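Local coordinates for protein KLLA0E08119p (Kluyveromyces lactis, PDB 3VA7) that probably carboxylates urea to urea-1-carboxylate using ATP, hydrogencarbonate and covalently bound biotin, the first step in breaking urea down to ammonium and carbon dioxide, at residues 76-81 and 96-101; 235-240 and 281-286; 496-501 and 1066-1071; 628-633 and 637-642. All coordinates share one frame; numbering follows the deposited sequence.

Contact 1 (76-81 and 96-101); sequences FSVALH and INAAKK
Val78 and Ala98 join an edge strand to the helix that follows it in the N-terminal domain of the biotin carboxylase part of the enzyme. Strand 76-79 is outermost in a parallel sheet, and helix 92-101 packs on its Val78. The backbones are nearest at this pair, with CA of Val78 6.2 Å from CA of Ala98. Such closeness suits a valine facing an alanine, whose lone methyl lets the helix come this near. Val78 points its branch at the helix: CG1, anti to the backbone N (chi1 171°), reaches the Ala98 methyl at 3.8 Å from CG1 to CB. The other branch turns to the helix backbone, with Val78 CG2 4.1 Å from Ala98 O. That carbonyl is hydrogen-bonded to the hydroxyl of Thr102, whose side chain touches Val78 too and so adds to the cover over the valine. Lys101, one turn beyond Ala98, lays its aliphatic stem along the outer margin. Its chain runs extended from CB to CE, which brings CD to 4.3 Å from Val78 CG1, and bends only at the end, at chi4 70°. No hydrogen bond crosses the contact; the strand spends its backbone bonds on strand 56-61, where Val78 pairs with Ala59 and Tyr61. Nearby, Leu80 packs on Lys94 and Ile95 of the same helix. From here the chain goes on to strand 106-108, on the far side of strand 33-36, a beta-alpha-beta crossover in a Rossmann-like parallel alpha/beta fold.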
loop_
_atom_site.group_PDB
_atom_site.type_symbol
_atom_site.label_atom_id
_atom_site.label_comp_id
_atom_site.label_asym_id
_atom_site.label_seq_id
_atom_site.Cartn_x
_atom_site.Cartn_y
_atom_site.Cartn_z
ATOM N N PHE A 76 -0.141 30.874 9.811
ATOM C CA PHE A 76 1.223 31.051 9.315
ATOM C C PHE A 76 2.107 29.929 9.883
ATOM O O PHE A 76 1.695 29.201 10.802
ATOM C CB PHE A 76 1.785 32.444 9.681
ATOM C CG PHE A 76 0.844 33.587 9.370
ATOM C CD1 PHE A 76 0.006 34.108 10.362
ATOM C CD2 PHE A 76 0.777 34.135 8.081
ATOM C CE1 PHE A 76 -0.886 35.163 10.083
ATOM C CE2 PHE A 76 -0.126 35.192 7.775
ATOM C CZ PHE A 76 -0.957 35.706 8.777
ATOM N N SER A 77 3.307 29.785 9.327
ATOM C CA SER A 77 4.207 28.734 9.760
ATOM C C SER A 77 5.674 29.060 9.458
ATOM O O SER A 77 5.988 29.813 8.572
ATOM C CB SER A 77 3.823 27.388 9.145
ATOM O OG SER A 77 3.580 27.504 7.768
ATOM N N VAL A 78 6.574 28.493 10.236
ATOM C CA VAL A 78 7.971 28.787 10.089
ATOM C C VAL A 78 8.616 27.444 10.172
ATOM O O VAL A 78 8.405 26.692 11.134
ATOM C CB VAL A 78 8.469 29.699 11.209
ATOM C CG1 VAL A 78 9.965 29.829 11.162
ATOM C CG2 VAL A 78 7.832 31.043 11.096
ATOM N N ALA A 79 9.317 27.119 9.104
ATOM C CA ALA A 79 10.178 25.967 9.066
ATOM C C ALA A 79 11.367 26.254 9.983
ATOM O O ALA A 79 12.048 27.269 9.848
ATOM C CB ALA A 79 10.649 25.725 7.628
ATOM N N LEU A 80 11.562 25.393 10.970
ATOM C CA LEU A 80 12.829 25.339 11.683
ATOM C C LEU A 80 13.522 24.316 10.833
ATOM O O LEU A 80 12.836 23.480 10.188
ATOM C CB LEU A 80 12.613 24.790 13.096
ATOM C CG LEU A 80 11.398 25.233 13.925
ATOM C CD1 LEU A 80 11.154 24.247 15.040
ATOM C CD2 LEU A 80 11.580 26.627 14.464
ATOM N N HIS A 81 14.837 24.333 10.732
ATOM C CA HIS A 81 15.380 23.324 9.818
ATOM C C HIS A 81 16.087 22.206 10.566
ATOM O O HIS A 81 16.847 22.451 11.490
ATOM C CB HIS A 81 16.196 23.972 8.695
ATOM C CG HIS A 81 15.412 24.975 7.886
ATOM N ND1 HIS A 81 15.308 26.307 8.244
ATOM C CD2 HIS A 81 14.686 24.833 6.745
ATOM C CE1 HIS A 81 14.567 26.945 7.352
ATOM N NE2 HIS A 81 14.175 26.074 6.434
ATOM N N ILE A 96 12.294 31.740 19.127
ATOM C CA ILE A 96 12.106 33.144 19.420
ATOM C C ILE A 96 12.221 33.980 18.133
ATOM O O ILE A 96 11.477 34.952 17.935
ATOM C CB ILE A 96 13.101 33.576 20.513
ATOM C CG1 ILE A 96 12.364 34.285 21.654
ATOM C CG2 ILE A 96 14.177 34.474 19.935
ATOM C CD1 ILE A 96 11.729 33.353 22.653
ATOM N N ASN A 97 13.147 33.569 17.260
ATOM C CA ASN A 97 13.271 34.137 15.906
ATOM C C ASN A 97 11.984 33.880 15.084
ATOM O O ASN A 97 11.446 34.791 14.392
ATOM C CB ASN A 97 14.533 33.610 15.175
ATOM C CG ASN A 97 14.743 34.257 13.779
ATOM O OD1 ASN A 97 14.721 35.495 13.627
ATOM N ND2 ASN A 97 14.919 33.414 12.761
ATOM N N ALA A 98 11.464 32.652 15.210
ATOM C CA ALA A 98 10.181 32.350 14.591
ATOM C C ALA A 98 9.042 33.293 15.021
ATOM O O ALA A 98 8.262 33.723 14.155
ATOM C CB ALA A 98 9.829 30.928 14.777
ATOM N N ALA A 99 8.966 33.639 16.317
ATOM C CA ALA A 99 7.888 34.517 16.819
ATOM C C ALA A 99 8.125 35.958 16.415
ATOM O O ALA A 99 7.165 36.728 16.184
ATOM C CB ALA A 99 7.760 34.426 18.300
ATOM N N LYS A 100 9.415 36.317 16.360
ATOM C CA LYS A 100 9.849 37.622 15.863
ATOM C C LYS A 100 9.376 37.825 14.432
ATOM O O LYS A 100 8.595 38.722 14.151
ATOM C CB LYS A 100 11.383 37.713 15.919
ATOM C CG LYS A 100 11.946 38.135 17.242
ATOM C CD LYS A 100 11.158 39.309 17.797
ATOM C CE LYS A 100 11.733 39.741 19.114
ATOM N NZ LYS A 100 10.760 40.598 19.841
ATOM N N LYS A 101 9.840 36.924 13.569
ATOM C CA LYS A 101 9.617 36.875 12.131
ATOM C C LYS A 101 8.122 36.962 11.722
ATOM O O LYS A 101 7.776 37.497 10.640
ATOM C CB LYS A 101 10.266 35.570 11.649
ATOM C CG LYS A 101 10.326 35.259 10.166
ATOM C CD LYS A 101 10.995 33.865 9.974
ATOM C CE LYS A 101 11.593 33.654 8.553
ATOM N NZ LYS A 101 12.816 34.515 8.321
#

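Contact 2 (235-240 and 281-286); sequences RHVEIQ and AKMRAA
Met283 lies across two side chains of strand 235-244, its root against Ile239 and its methyl end against Val237. Beyond CG the methionine is extended (chi2 165°), so the thioether leaves helix 277-293 as an arm that spans two strand residues. At its tip, CE comes over the branch point of the valine, 3.6 Å from Val237 CB, and the two side chains cross at about a right angle. The sulfur follows behind, with Met283 SD 4.0 Å from Val237 CG1. Nearer the helix the crossing is oblique: Ile239 sends its longer branch inward, and CD1 meets the base of the methionine, 3.8 Å from Met283 CB. This same methyl ends in the angle between two helix residues, since Ile239 CD1 also lies 3.9 Å from Arg284 N. The second stem carbon of the arginine closes the side, Arg284 CG standing 4.1 Å from Ile239 CD1; the arginine then bends at chi3, and its NH1 makes a weak hydrogen bond to the carbonyl of Ala251. The segment axes approach to 8.9 Å at 51°, a spacing filled by these chains of the ATP-grasp domain. Phe313 and Phe304, from neighbouring strands, touch Met283 and Ile239. His236 and Glu238, the alternate residues of the strand, point away from the helix: His236 NE2 bonds Glu238 OE1 at 3.1 Å, and Glu238 also pairs with Arg255. Across the contact itself there is no hydrogen bond or salt bridge, so helix and sheet are held here by shape and burial of apolar groups, with a flexible thioether fitted between branched side chains.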
loop_
_atom_site.group_PDB
_atom_site.type_symbol
_atom_site.label_atom_id
_atom_site.label_comp_id
_atom_site.label_asym_id
_atom_site.label_seq_id
_atom_site.Cartn_x
_atom_site.Cartn_y
_atom_site.Cartn_z
ATOM N N ARG A 235 -2.367 5.137 44.539
ATOM C CA ARG A 235 -3.039 5.844 43.444
ATOM C C ARG A 235 -2.357 7.180 43.082
ATOM O O ARG A 235 -1.463 7.651 43.796
ATOM C CB ARG A 235 -4.525 6.001 43.745
ATOM C CG ARG A 235 -5.239 4.671 43.625
ATOM C CD ARG A 235 -6.637 4.749 44.131
ATOM N NE ARG A 235 -7.405 5.778 43.436
ATOM C CZ ARG A 235 -8.624 6.182 43.803
ATOM N NH1 ARG A 235 -9.222 5.647 44.862
ATOM N NH2 ARG A 235 -9.261 7.131 43.117
ATOM N N HIS A 236 -2.744 7.758 41.945
ATOM C CA HIS A 236 -2.189 9.043 41.483
ATOM C C HIS A 236 -3.370 9.991 41.255
ATOM O O HIS A 236 -4.097 9.861 40.254
ATOM C CB HIS A 236 -1.385 8.793 40.218
ATOM C CG HIS A 236 -0.810 10.014 39.577
ATOM N ND1 HIS A 236 0.546 10.153 39.347
ATOM C CD2 HIS A 236 -1.402 11.111 39.029
ATOM C CE1 HIS A 236 0.769 11.299 38.720
ATOM N NE2 HIS A 236 -0.397 11.898 38.514
ATOM N N VAL A 237 -3.615 10.893 42.208
ATOM C CA VAL A 237 -4.734 11.800 42.076
ATOM C C VAL A 237 -4.117 13.159 41.923
ATOM O O VAL A 237 -3.265 13.542 42.724
ATOM C CB VAL A 237 -5.663 11.768 43.264
ATOM C CG1 VAL A 237 -6.846 12.663 43.007
ATOM C CG2 VAL A 237 -6.144 10.342 43.533
ATOM N N GLU A 238 -4.479 13.883 40.873
ATOM C CA GLU A 238 -3.872 15.168 40.670
ATOM C C GLU A 238 -4.961 16.218 40.614
ATOM O O GLU A 238 -6.135 15.915 40.298
ATOM C CB GLU A 238 -2.997 15.145 39.423
ATOM C CG GLU A 238 -3.785 14.982 38.100
ATOM C CD GLU A 238 -2.902 14.630 36.918
ATOM O OE1 GLU A 238 -1.708 14.258 37.093
ATOM O OE2 GLU A 238 -3.422 14.722 35.790
ATOM N N ILE A 239 -4.585 17.448 40.943
ATOM C CA ILE A 239 -5.516 18.546 40.900
ATOM C C ILE A 239 -5.117 19.486 39.794
ATOM O O ILE A 239 -3.970 19.881 39.681
ATOM C CB ILE A 239 -5.594 19.294 42.248
ATOM C CG1 ILE A 239 -6.119 18.383 43.364
ATOM C CG2 ILE A 239 -6.526 20.555 42.130
ATOM C CD1 ILE A 239 -7.644 18.386 43.454
ATOM N N GLN A 240 -6.067 19.832 38.953
ATOM C CA GLN A 240 -5.824 20.823 37.918
ATOM C C GLN A 240 -6.117 22.175 38.515
ATOM O O GLN A 240 -7.245 22.431 38.976
ATOM C CB GLN A 240 -6.756 20.596 36.732
ATOM C CG GLN A 240 -6.767 21.719 35.746
ATOM C CD GLN A 240 -5.512 21.743 34.902
ATOM O OE1 GLN A 240 -5.222 20.797 34.160
ATOM N NE2 GLN A 240 -4.741 22.799 35.041
ATOM N N ALA A 281 -12.043 17.930 48.843
ATOM C CA ALA A 281 -12.100 19.374 49.167
ATOM C C ALA A 281 -10.780 19.877 49.777
ATOM O O ALA A 281 -10.422 21.062 49.640
ATOM C CB ALA A 281 -13.300 19.708 50.078
ATOM N N LYS A 282 -10.043 18.969 50.409
ATOM C CA LYS A 282 -8.782 19.346 51.012
ATOM C C LYS A 282 -7.574 19.127 50.097
ATOM O O LYS A 282 -6.466 19.580 50.373
ATOM C CB LYS A 282 -8.661 18.753 52.433
ATOM C CG LYS A 282 -7.721 17.587 52.657
ATOM C CD LYS A 282 -7.557 17.280 54.189
ATOM C CE LYS A 282 -8.899 17.000 54.923
ATOM N NZ LYS A 282 -8.680 16.015 56.047
ATOM N N MET A 283 -7.797 18.450 48.985
ATOM C CA MET A 283 -6.799 18.406 47.944
ATOM C C MET A 283 -6.908 19.712 47.177
ATOM O O MET A 283 -5.910 20.350 46.842
ATOM C CB MET A 283 -7.079 17.245 47.026
ATOM C CG MET A 283 -6.348 15.955 47.378
ATOM S SD MET A 283 -7.120 14.572 46.484
ATOM C CE MET A 283 -5.713 13.455 46.388
ATOM N N ARG A 284 -8.144 20.111 46.925
ATOM C CA ARG A 284 -8.415 21.372 46.276
ATOM C C ARG A 284 -7.772 22.505 47.061
ATOM O O ARG A 284 -6.891 23.175 46.546
ATOM C CB ARG A 284 -9.923 21.600 46.104
ATOM C CG ARG A 284 -10.593 20.644 45.098
ATOM C CD ARG A 284 -12.126 20.588 45.240
ATOM N NE ARG A 284 -12.756 21.900 45.088
ATOM C CZ ARG A 284 -12.897 22.536 43.924
ATOM N NH1 ARG A 284 -12.437 21.997 42.787
ATOM N NH2 ARG A 284 -13.499 23.724 43.888
ATOM N N ALA A 285 -8.179 22.703 48.315
ATOM C CA ALA A 285 -7.696 23.851 49.083
ATOM C C ALA A 285 -6.180 23.882 49.225
ATOM O O ALA A 285 -5.597 24.968 49.224
ATOM C CB ALA A 285 -8.398 23.979 50.425
ATOM N N ALA A 286 -5.541 22.717 49.295
ATOM C CA ALA A 286 -4.072 22.661 49.446
ATOM C C ALA A 286 -3.404 23.129 48.162
ATOM O O ALA A 286 -2.405 23.881 48.174
ATOM C CB ALA A 286 -3.609 21.260 49.807
#

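Contact 3 (496-501 and 1066-1071)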
loop_
_atom_site.group_PDB
_atom_site.type_symbol
_atom_site.label_atom_id
_atom_site.label_comp_id
_atom_site.label_asym_id
_atom_site.label_seq_id
_atom_site.Cartn_x
_atom_site.Cartn_y
_atom_site.Cartn_z
ATOM N N THR A 496 -11.535 -8.348 -7.276
ATOM C CA THR A 496 -12.197 -8.368 -8.599
ATOM C C THR A 496 -12.935 -7.044 -8.752
ATOM O O THR A 496 -13.176 -6.365 -7.760
ATOM C CB THR A 496 -13.220 -9.545 -8.752
ATOM O OG1 THR A 496 -14.246 -9.385 -7.764
ATOM C CG2 THR A 496 -12.573 -10.911 -8.544
ATOM N N GLY A 497 -13.269 -6.688 -9.992
ATOM C CA GLY A 497 -14.094 -5.524 -10.248
ATOM C C GLY A 497 -13.401 -4.441 -11.050
ATOM O O GLY A 497 -14.044 -3.479 -11.463
ATOM N N TYR A 498 -12.083 -4.596 -11.266
ATOM C CA TYR A 498 -11.241 -3.481 -11.688
ATOM C C TYR A 498 -10.170 -3.827 -12.701
ATOM O O TYR A 498 -9.240 -3.074 -12.880
ATOM C CB TYR A 498 -10.592 -2.810 -10.488
ATOM C CG TYR A 498 -11.505 -2.376 -9.376
ATOM C CD1 TYR A 498 -12.116 -1.130 -9.378
ATOM C CD2 TYR A 498 -11.717 -3.185 -8.285
ATOM C CE1 TYR A 498 -12.935 -0.680 -8.288
ATOM C CE2 TYR A 498 -12.530 -2.775 -7.208
ATOM C CZ TYR A 498 -13.124 -1.527 -7.214
ATOM O OH TYR A 498 -13.925 -1.173 -6.130
ATOM N N TRP A 499 -10.300 -4.924 -13.415
ATOM C CA TRP A 499 -9.334 -5.239 -14.470
ATOM C C TRP A 499 -9.224 -4.164 -15.584
ATOM O O TRP A 499 -8.136 -4.012 -16.189
ATOM C CB TRP A 499 -9.683 -6.600 -15.066
ATOM C CG TRP A 499 -8.721 -7.270 -15.929
ATOM C CD1 TRP A 499 -8.898 -7.591 -17.240
ATOM C CD2 TRP A 499 -7.427 -7.771 -15.554
ATOM N NE1 TRP A 499 -7.750 -8.231 -17.748
ATOM C CE2 TRP A 499 -6.838 -8.352 -16.726
ATOM C CE3 TRP A 499 -6.680 -7.769 -14.338
ATOM C CZ2 TRP A 499 -5.569 -8.937 -16.715
ATOM C CZ3 TRP A 499 -5.381 -8.346 -14.331
ATOM C CH2 TRP A 499 -4.855 -8.939 -15.514
ATOM N N ARG A 500 -10.325 -3.442 -15.875
ATOM C CA ARG A 500 -10.332 -2.368 -16.925
ATOM C C ARG A 500 -9.416 -1.204 -16.524
ATOM O O ARG A 500 -8.978 -0.397 -17.381
ATOM C CB ARG A 500 -11.755 -1.851 -17.229
ATOM C CG ARG A 500 -12.389 -1.173 -16.044
ATOM C CD ARG A 500 -13.882 -0.854 -16.217
ATOM N NE ARG A 500 -14.302 -0.040 -15.077
ATOM C CZ ARG A 500 -14.483 -0.491 -13.832
ATOM N NH1 ARG A 500 -14.325 -1.766 -13.544
ATOM N NH2 ARG A 500 -14.804 0.357 -12.868
ATOM N N ILE A 501 -9.160 -1.133 -15.222
ATOM C CA ILE A 501 -8.250 -0.169 -14.674
ATOM C C ILE A 501 -6.829 -0.743 -14.566
ATOM O O ILE A 501 -5.829 -0.006 -14.481
ATOM C CB ILE A 501 -8.705 0.249 -13.234
ATOM C CG1 ILE A 501 -10.217 0.464 -13.167
ATOM C CG2 ILE A 501 -7.942 1.442 -12.743
ATOM C CD1 ILE A 501 -10.736 1.566 -14.038
ATOM N N HIS A 1066 -11.583 8.447 -7.093
ATOM C CA HIS A 1066 -10.928 7.151 -6.902
ATOM C C HIS A 1066 -9.398 7.200 -7.132
ATOM O O HIS A 1066 -8.894 8.204 -7.656
ATOM C CB HIS A 1066 -11.596 6.119 -7.783
ATOM C CG HIS A 1066 -12.059 6.668 -9.070
ATOM N ND1 HIS A 1066 -13.396 6.862 -9.351
ATOM C CD2 HIS A 1066 -11.372 7.081 -10.161
ATOM C CE1 HIS A 1066 -13.509 7.362 -10.571
ATOM N NE2 HIS A 1066 -12.297 7.508 -11.081
ATOM N N PRO A 1067 -8.666 6.116 -6.781
ATOM C CA PRO A 1067 -7.193 6.089 -6.966
ATOM C C PRO A 1067 -6.684 6.309 -8.393
ATOM O O PRO A 1067 -5.644 6.935 -8.563
ATOM C CB PRO A 1067 -6.785 4.688 -6.482
ATOM C CG PRO A 1067 -7.928 4.172 -5.701
ATOM C CD PRO A 1067 -9.171 4.824 -6.268
ATOM N N TRP A 1068 -7.372 5.827 -9.419
ATOM C CA TRP A 1068 -6.882 6.065 -10.770
ATOM C C TRP A 1068 -7.272 7.466 -11.238
ATOM O O TRP A 1068 -8.454 7.782 -11.341
ATOM C CB TRP A 1068 -7.361 5.008 -11.753
ATOM C CG TRP A 1068 -8.864 4.842 -11.855
ATOM C CD1 TRP A 1068 -9.682 5.365 -12.818
ATOM C CD2 TRP A 1068 -9.718 4.094 -10.962
ATOM N NE1 TRP A 1068 -11.007 5.008 -12.575
ATOM C CE2 TRP A 1068 -11.053 4.220 -11.455
ATOM C CE3 TRP A 1068 -9.486 3.326 -9.812
ATOM C CZ2 TRP A 1068 -12.148 3.608 -10.833
ATOM C CZ3 TRP A 1068 -10.588 2.717 -9.167
ATOM C CH2 TRP A 1068 -11.904 2.867 -9.681
ATOM N N LEU A 1069 -6.279 8.310 -11.492
ATOM C CA LEU A 1069 -6.543 9.702 -11.758
ATOM C C LEU A 1069 -7.072 9.916 -13.186
ATOM O O LEU A 1069 -7.826 10.872 -13.442
ATOM C CB LEU A 1069 -5.298 10.534 -11.472
ATOM C CG LEU A 1069 -5.022 11.235 -10.122
ATOM C CD1 LEU A 1069 -5.779 10.678 -8.917
ATOM C CD2 LEU A 1069 -3.517 11.404 -9.768
ATOM N N LEU A 1070 -6.719 9.025 -14.118
ATOM C CA LEU A 1070 -7.105 9.227 -15.516
ATOM C C LEU A 1070 -8.303 8.433 -15.993
ATOM O O LEU A 1070 -8.661 7.418 -15.419
ATOM C CB LEU A 1070 -5.919 8.956 -16.439
ATOM C CG LEU A 1070 -4.601 9.611 -16.043
ATOM C CD1 LEU A 1070 -3.503 9.211 -16.944
ATOM C CD2 LEU A 1070 -4.711 11.128 -16.012
ATOM N N THR A 1071 -8.917 8.897 -17.079
ATOM C CA THR A 1071 -10.018 8.186 -17.695
ATOM C C THR A 1071 -9.759 8.228 -19.189
ATOM O O THR A 1071 -9.204 9.227 -19.695
ATOM C CB THR A 1071 -11.342 8.916 -17.414
ATOM O OG1 THR A 1071 -11.589 8.926 -16.018
ATOM C CG2 THR A 1071 -12.486 8.228 -18.129
#
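Ile501 overlaps one face of the Trp1068 indole, joining two loops of the carboxyltransferase region. One loop lies between strand 488-490 and helix 511-520, the other between strands 1045-1049 and 1075-1081, far apart in sequence and tied to different sheets. CD1 of Ile501 makes a CH-pi contact, 3.8 Å from the centroid of the five-membered ring of Trp1068 and 17° off its normal. CG2 covers the root of the same ring, 3.6 Å from Trp1068 CG. The indole reaches this place because its CG stands between the backbone N and the carbonyl carbon (chi1 57°). Over the opposite face, toward its rim, lies CD2 of His1066. At the far corner, Tyr498 CE1 touches Trp1068 CH2 at 3.9 Å, the two ring planes inclined at 62°. An alanine in place of Trp1068 is likely to open a gap between the loops, with Ile501 stripped of its ring face and Tyr498 of its neighbour. Leu989 packs against both Ile501 and Trp1068. Trp499, between Tyr498 and Arg500, bonds through NE1 to the carbonyl of Tyr731, a residue of the biotin pocket. Arg500 braces its own loop: its guanidinium, salt-bridged to Glu882, sends NH1 to Gly497 O at 2.7 Å, the oxygen lying near the guanidinium plane.

Contact 4 (628-633 and 637-642)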
loop_
_atom_site.group_PDB
_atom_site.type_symbol
_atom_site.label_atom_id
_atom_site.label_comp_id
_atom_site.label_asym_id
_atom_site.label_seq_id
_atom_site.Cartn_x
_atom_site.Cartn_y
_atom_site.Cartn_z
ATOM N N PHE A 628 -3.942 -10.591 13.759
ATOM C CA PHE A 628 -5.110 -10.775 14.593
ATOM C C PHE A 628 -6.116 -11.711 13.986
ATOM O O PHE A 628 -6.281 -11.706 12.758
ATOM C CB PHE A 628 -5.757 -9.406 14.916
ATOM C CG PHE A 628 -5.003 -8.662 15.965
ATOM C CD1 PHE A 628 -3.902 -7.873 15.620
ATOM C CD2 PHE A 628 -5.304 -8.844 17.305
ATOM C CE1 PHE A 628 -3.136 -7.235 16.602
ATOM C CE2 PHE A 628 -4.563 -8.219 18.287
ATOM C CZ PHE A 628 -3.467 -7.419 17.937
ATOM N N LEU A 629 -6.787 -12.505 14.840
ATOM C CA LEU A 629 -7.802 -13.467 14.389
ATOM C C LEU A 629 -9.182 -13.003 14.764
ATOM O O LEU A 629 -9.330 -11.922 15.318
ATOM C CB LEU A 629 -7.582 -14.845 14.983
ATOM C CG LEU A 629 -6.238 -15.546 14.853
ATOM C CD1 LEU A 629 -6.475 -17.006 15.220
ATOM C CD2 LEU A 629 -5.610 -15.408 13.452
ATOM N N ASN A 630 -10.177 -13.845 14.499
ATOM C CA ASN A 630 -11.573 -13.497 14.676
ATOM C C ASN A 630 -12.284 -14.486 15.627
ATOM O O ASN A 630 -13.198 -15.213 15.204
ATOM C CB ASN A 630 -12.232 -13.463 13.288
ATOM C CG ASN A 630 -13.764 -13.427 13.337
ATOM O OD1 ASN A 630 -14.361 -12.934 14.309
ATOM N ND2 ASN A 630 -14.410 -13.939 12.276
ATOM N N GLN A 631 -11.853 -14.539 16.895
ATOM C CA GLN A 631 -12.571 -15.317 17.941
ATOM C C GLN A 631 -13.900 -14.592 18.257
ATOM O O GLN A 631 -13.890 -13.474 18.818
ATOM C CB GLN A 631 -11.737 -15.429 19.236
ATOM C CG GLN A 631 -11.639 -16.832 19.903
ATOM C CD GLN A 631 -10.310 -17.571 19.543
ATOM O OE1 GLN A 631 -9.465 -17.868 20.416
ATOM N NE2 GLN A 631 -10.123 -17.838 18.245
ATOM N N PRO A 632 -15.048 -15.224 17.913
ATOM C CA PRO A 632 -16.362 -14.528 18.074
ATOM C C PRO A 632 -16.604 -13.893 19.481
ATOM O O PRO A 632 -17.109 -12.766 19.563
ATOM C CB PRO A 632 -17.398 -15.615 17.733
ATOM C CG PRO A 632 -16.618 -16.989 17.877
ATOM C CD PRO A 632 -15.189 -16.645 17.505
ATOM N N GLU A 633 -16.214 -14.592 20.555
ATOM C CA GLU A 633 -16.352 -14.063 21.922
ATOM C C GLU A 633 -15.364 -12.920 22.271
ATOM O O GLU A 633 -15.776 -11.906 22.865
ATOM C CB GLU A 633 -16.325 -15.190 22.975
ATOM C CG GLU A 633 -14.950 -15.843 23.279
ATOM C CD GLU A 633 -15.004 -16.802 24.489
ATOM O OE1 GLU A 633 -15.904 -17.683 24.510
ATOM O OE2 GLU A 633 -14.156 -16.684 25.416
ATOM N N SER A 637 -15.281 -7.772 14.985
ATOM C CA SER A 637 -14.700 -7.954 13.655
ATOM C C SER A 637 -15.791 -8.024 12.576
ATOM O O SER A 637 -16.914 -8.456 12.842
ATOM C CB SER A 637 -13.850 -9.242 13.656
ATOM O OG SER A 637 -13.634 -9.782 12.364
ATOM N N SER A 638 -15.454 -7.617 11.359
ATOM C CA SER A 638 -16.376 -7.721 10.235
ATOM C C SER A 638 -16.078 -8.938 9.310
ATOM O O SER A 638 -16.736 -9.127 8.253
ATOM C CB SER A 638 -16.367 -6.411 9.441
ATOM O OG SER A 638 -15.258 -6.348 8.550
ATOM N N LEU A 639 -15.092 -9.752 9.699
ATOM C CA LEU A 639 -14.823 -11.019 9.013
ATOM C C LEU A 639 -16.005 -11.999 9.032
ATOM O O LEU A 639 -16.703 -12.116 10.054
ATOM C CB LEU A 639 -13.626 -11.699 9.635
ATOM C CG LEU A 639 -12.308 -11.124 9.227
ATOM C CD1 LEU A 639 -11.279 -11.912 9.900
ATOM C CD2 LEU A 639 -12.174 -11.237 7.732
ATOM N N PRO A 640 -16.236 -12.714 7.902
ATOM C CA PRO A 640 -17.345 -13.665 7.875
ATOM C C PRO A 640 -17.039 -14.922 8.722
ATOM O O PRO A 640 -16.049 -15.610 8.497
ATOM C CB PRO A 640 -17.483 -13.982 6.402
ATOM C CG PRO A 640 -16.141 -13.840 5.883
ATOM C CD PRO A 640 -15.453 -12.776 6.664
ATOM N N ALA A 641 -17.873 -15.133 9.740
ATOM C CA ALA A 641 -17.910 -16.327 10.585
ATOM C C ALA A 641 -17.910 -17.633 9.774
ATOM O O ALA A 641 -18.528 -17.678 8.683
ATOM C CB ALA A 641 -19.169 -16.266 11.449
ATOM N N PRO A 642 -17.279 -18.706 10.312
ATOM C CA PRO A 642 -17.207 -19.956 9.563
ATOM C C PRO A 642 -18.585 -20.597 9.297
ATOM O O PRO A 642 -19.567 -20.372 10.011
ATOM C CB PRO A 642 -16.327 -20.859 10.452
ATOM C CG PRO A 642 -15.700 -19.953 11.484
ATOM C CD PRO A 642 -16.738 -18.889 11.678
#
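Asn630 meets Ser637 and Leu639 across a bend in the chain, mostly by van der Waals contact. Its CG is anti to the backbone N (chi1 167°), which swings the amide over to the later segment. There the asparagine and leucine side chains slide past each other in opposite directions: Asn630 ND2 lies 3.6 Å from Leu639 CB, while Leu639 CD1 comes back to 3.8 Å from Asn630 CB. The other side of the amide is near the serine, with Asn630 OD1 3.8 Å from Ser637 CB. Hydrogen bonds belong to each segment or to its surroundings and do not bridge the two. Ser637 OG accepts from the backbone N of Leu639 at 3.0 Å, an ST turn that holds the serine hydroxyl, with the leucine beside the asparagine. The same OG is hydrogen-bonded to the carboxylate of Asp597. Asn630 ND2 finds a weak bond to the carbonyl of Gly594. Replacing Asn630 by an alanine would probably leave Leu639 CB without its amide cover and the Gly594 carbonyl without this weak donor. Both segments belong to the connection between strands 626-628 and 662-669 in the carboxyltransferase part. The loop leaves edge strand 626-628, where the Leu629 backbone is hydrogen-bonded to Cys476 and its side chain packs on Phe478 of strand 477-480, while Leu639 lies against Asp597 and Arg605 in the loops past strand 587-592.

In the fold
Contacts 1 and 2 both set a helix on a beta-sheet in the biotin carboxylase part, about 38 Å apart between centres; contact 2 is buried and wholly apolar at its heart, whereas contact 1, at a sheet edge, is thinner and bordered by a lysine stem. Contact 3 joins two loops of the carboxyltransferase part and contact 4 folds one loop on itself. Contact 3 is partly buried, aromatic in character, and brings together pieces of chain hundreds of residues apart; contact 4 lies at the surface, carried by an amide and local polar bonds, and nested within the long loop that contact 3 closes. None of the four touches another, and no hydrogen bond spans any of them.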